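Local coordinates for CIR protein (Plasmodium chabaudi chabaudi, PDB 6ZYV), which is of unknown function but belongs to the PIR family of malaria-parasite variant antigens, probably displayed on infected red blood cells, at residues D190-F195 and P235-T240. The protein carries 5 engineered substitutions. Residues are numbered along the deposited sequence; the frame is centred on the assembly and turned at random.
Sequences DEYQKF and PPLPTT
An extended, proline-rich segment that follows helix 213-226, near the end of the modelled chain, runs along one side of helix 181-198, and Pro-238 is its central point of contact. The closest CA pair, Gln-193 and Pro-238, is separated by 6.0 Å, and the Pro-238 ring touches the side chains of both Tyr-192 and Gln-193. Its CD lies 3.6 Å from Tyr-192 CD2, while its CB reaches Gln-193 OE1 at 3.4 Å. Leu-237 crosses the phenol at about a right angle, with CD1 3.8 Å from Tyr-192 CD2. A water at the ring edge donates to Pro-238 O (2.8 Å). The same water is hydrogen-bonded to Tyr-192 OH at 2.6 Å, a hydroxyl that pairs with Tyr-208 as well. With chi1 extended at -179°, the Gln-193 chain turns at chi2 (66°), bringing the amide over to Thr-240. There NE2 meets Thr-240 O at 3.1 Å, nearly straight (169°), on a lone pair in the carbonyl plane and close to the Gln-193 amide plane; NE2 also bonds Asn-197 OD1. Leu-237 further touches Tyr-219 of helix 213-226. The segment thus packs across two helices, as an extended proline-rich strap lying on a helical domain.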
ATOM      1  N   ASP A 190     -19.567   0.045  -7.670  1.00 48.58           N
ATOM      2  CA  ASP A 190     -20.440  -1.119  -7.470  1.00 50.12           C
ATOM      3  C   ASP A 190     -19.682  -2.222  -6.711  1.00 49.89           C
ATOM      4  O   ASP A 190     -20.242  -2.849  -5.829  1.00 50.31           O
ATOM      5  CB  ASP A 190     -20.937  -1.668  -8.819  1.00 53.35           C
ATOM      6  CG  ASP A 190     -21.969  -0.794  -9.523  1.00 61.62           C
ATOM      7  OD1 ASP A 190     -22.463   0.172  -8.901  1.00 62.46           O
ATOM      8  OD2 ASP A 190     -22.284  -1.077 -10.698  1.00 66.64           O
ATOM      9  N   GLU A 191     -18.409  -2.437  -7.047  1.00 49.22           N
ATOM     10  CA  GLU A 191     -17.554  -3.427  -6.399  1.00 49.14           C
ATOM     11  C   GLU A 191     -17.325  -3.050  -4.921  1.00 48.13           C
ATOM     12  O   GLU A 191     -17.355  -3.911  -4.048  1.00 48.21           O
ATOM     13  CB  GLU A 191     -16.213  -3.517  -7.140  1.00 50.31           C
ATOM     14  CG  GLU A 191     -15.314  -4.625  -6.623  1.00 56.73           C
ATOM     15  CD  GLU A 191     -13.885  -4.621  -7.150  1.00 64.43           C
ATOM     16  OE1 GLU A 191     -13.547  -3.715  -7.947  1.00 64.68           O
ATOM     17  OE2 GLU A 191     -13.100  -5.519  -6.759  1.00 68.76           O
ATOM     18  N   TYR A 192     -17.137  -1.761  -4.653  1.00 46.74           N
ATOM     19  CA  TYR A 192     -16.955  -1.267  -3.303  1.00 45.94           C
ATOM     20  C   TYR A 192     -18.282  -1.370  -2.487  1.00 46.70           C
ATOM     21  O   TYR A 192     -18.256  -1.790  -1.324  1.00 46.07           O
ATOM     22  CB  TYR A 192     -16.432   0.163  -3.348  1.00 44.65           C
ATOM     23  CG  TYR A 192     -16.296   0.757  -1.971  1.00 44.28           C
ATOM     24  CD1 TYR A 192     -15.416   0.216  -1.041  1.00 44.04           C
ATOM     25  CD2 TYR A 192     -17.082   1.832  -1.577  1.00 44.86           C
ATOM     26  CE1 TYR A 192     -15.308   0.741   0.235  1.00 44.13           C
ATOM     27  CE2 TYR A 192     -16.963   2.384  -0.312  1.00 45.27           C
ATOM     28  CZ  TYR A 192     -16.071   1.836   0.594  1.00 45.05           C
ATOM     29  OH  TYR A 192     -16.017   2.332   1.873  1.00 45.54           O
ATOM     30  N   GLN A 193     -19.434  -1.056  -3.110  1.00 47.17           N
ATOM     31  CA  GLN A 193     -20.737  -1.181  -2.454  1.00 48.82           C
ATOM     32  C   GLN A 193     -20.983  -2.647  -2.067  1.00 50.33           C
ATOM     33  O   GLN A 193     -21.436  -2.914  -0.965  1.00 51.33           O
ATOM     34  CB  GLN A 193     -21.870  -0.689  -3.379  1.00 50.53           C
ATOM     35  CG  GLN A 193     -23.271  -0.771  -2.752  1.00 51.83           C
ATOM     36  CD  GLN A 193     -23.415   0.164  -1.575  1.00 53.58           C
ATOM     37  OE1 GLN A 193     -23.598   1.373  -1.735  1.00 54.80           O
ATOM     38  NE2 GLN A 193     -23.330  -0.369  -0.358  1.00 53.33           N
ATOM     39  N   LYS A 194     -20.603  -3.591  -2.944  1.00 50.61           N
ATOM     40  CA  LYS A 194     -20.713  -5.016  -2.690  1.00 51.49           C
ATOM     41  C   LYS A 194     -19.780  -5.422  -1.542  1.00 51.11           C
ATOM     42  O   LYS A 194     -20.161  -6.249  -0.723  1.00 52.66           O
ATOM     43  CB  LYS A 194     -20.430  -5.830  -3.955  1.00 54.57           C
ATOM     44  CG  LYS A 194     -20.674  -7.319  -3.774  1.00 61.17           C
ATOM     45  CD  LYS A 194     -20.764  -8.074  -5.108  1.00 68.01           C
ATOM     46  CE  LYS A 194     -20.945  -9.566  -4.918  1.00 72.13           C
ATOM     47  NZ  LYS A 194     -19.680 -10.213  -4.492  1.00 74.40           N
ATOM     48  N   PHE A 195     -18.587  -4.831  -1.457  1.00 48.85           N
ATOM     49  CA  PHE A 195     -17.651  -5.101  -0.367  1.00 47.32           C
ATOM     50  C   PHE A 195     -18.281  -4.686   1.002  1.00 48.12           C
ATOM     51  O   PHE A 195     -18.161  -5.418   1.978  1.00 48.83           O
ATOM     52  CB  PHE A 195     -16.308  -4.386  -0.629  1.00 44.85           C
ATOM     53  CG  PHE A 195     -15.441  -4.175   0.590  1.00 43.35           C
ATOM     54  CD1 PHE A 195     -14.678  -5.213   1.107  1.00 43.52           C
ATOM     55  CD2 PHE A 195     -15.427  -2.954   1.242  1.00 42.53           C
ATOM     56  CE1 PHE A 195     -13.930  -5.028   2.252  1.00 43.38           C
ATOM     57  CE2 PHE A 195     -14.683  -2.768   2.393  1.00 42.26           C
ATOM     58  CZ  PHE A 195     -13.935  -3.799   2.891  1.00 42.04           C
ATOM     59  N   PRO A 235     -19.901   8.747 -10.642  1.00 51.03           N
ATOM     60  CA  PRO A 235     -20.717   8.439  -9.468  1.00 51.10           C
ATOM     61  C   PRO A 235     -19.938   8.727  -8.176  1.00 51.08           C
ATOM     62  O   PRO A 235     -18.707   8.631  -8.140  1.00 51.56           O
ATOM     63  CB  PRO A 235     -21.007   6.930  -9.631  1.00 51.45           C
ATOM     64  CG  PRO A 235     -19.838   6.416 -10.370  1.00 51.66           C
ATOM     65  CD  PRO A 235     -19.419   7.516 -11.305  1.00 50.20           C
ATOM     66  N   PRO A 236     -20.648   9.092  -7.101  1.00 50.31           N
ATOM     67  CA  PRO A 236     -19.960   9.305  -5.821  1.00 49.46           C
ATOM     68  C   PRO A 236     -19.599   7.971  -5.157  1.00 48.90           C
ATOM     69  O   PRO A 236     -20.234   6.947  -5.406  1.00 49.34           O
ATOM     70  CB  PRO A 236     -20.997  10.058  -4.990  1.00 50.60           C
ATOM     71  CG  PRO A 236     -22.328   9.541  -5.507  1.00 51.78           C
ATOM     72  CD  PRO A 236     -22.117   9.223  -6.973  1.00 50.40           C
ATOM     73  N   LEU A 237     -18.578   7.982  -4.307  1.00 48.18           N
ATOM     74  CA  LEU A 237     -18.168   6.788  -3.592  1.00 48.61           C
ATOM     75  C   LEU A 237     -19.242   6.437  -2.556  1.00 49.55           C
ATOM     76  O   LEU A 237     -19.671   7.316  -1.813  1.00 49.46           O
ATOM     77  CB  LEU A 237     -16.836   7.032  -2.881  1.00 48.79           C
ATOM     78  CG  LEU A 237     -16.217   5.783  -2.274  1.00 50.54           C
ATOM     79  CD1 LEU A 237     -15.619   4.909  -3.342  1.00 50.60           C
ATOM     80  CD2 LEU A 237     -15.192   6.137  -1.238  1.00 51.08           C
ATOM     81  N   PRO A 238     -19.704   5.165  -2.529  1.00 49.54           N
ATOM     82  CA  PRO A 238     -20.706   4.744  -1.533  1.00 49.92           C
ATOM     83  C   PRO A 238     -20.354   5.118  -0.082  1.00 50.44           C
ATOM     84  O   PRO A 238     -19.182   5.091   0.289  1.00 50.39           O
ATOM     85  CB  PRO A 238     -20.746   3.230  -1.705  1.00 50.47           C
ATOM     86  CG  PRO A 238     -20.293   3.002  -3.105  1.00 50.87           C
ATOM     87  CD  PRO A 238     -19.290   4.047  -3.392  1.00 48.87           C
ATOM     88  N   THR A 239     -21.351   5.541   0.717  1.00 50.75           N
ATOM     89  CA  THR A 239     -21.083   5.983   2.091  1.00 51.82           C
ATOM     90  C   THR A 239     -21.428   4.966   3.167  1.00 52.71           C
ATOM     91  O   THR A 239     -20.974   5.108   4.304  1.00 52.55           O
ATOM     92  CB  THR A 239     -21.794   7.315   2.397  1.00 54.23           C
ATOM     93  OG1 THR A 239     -23.200   7.105   2.427  1.00 56.80           O
ATOM     94  CG2 THR A 239     -21.472   8.399   1.404  1.00 55.04           C
ATOM     95  N   THR A 240     -22.278   3.983   2.849  1.00 53.67           N
ATOM     96  CA  THR A 240     -22.738   3.019   3.838  1.00 55.57           C
ATOM     97  C   THR A 240     -23.112   1.687   3.201  1.00 57.35           C
ATOM     98  O   THR A 240     -23.282   1.615   1.983  1.00 57.49           O
ATOM     99  CB  THR A 240     -23.981   3.624   4.564  1.00 57.91           C
ATOM    100  OG1 THR A 240     -24.532   2.661   5.462  1.00 61.31           O
ATOM    101  CG2 THR A 240     -25.073   4.052   3.597  1.00 57.88           C
TER
HETATM  102  O   HOH W   1     -17.584   4.357   2.507  1.00 53.69           O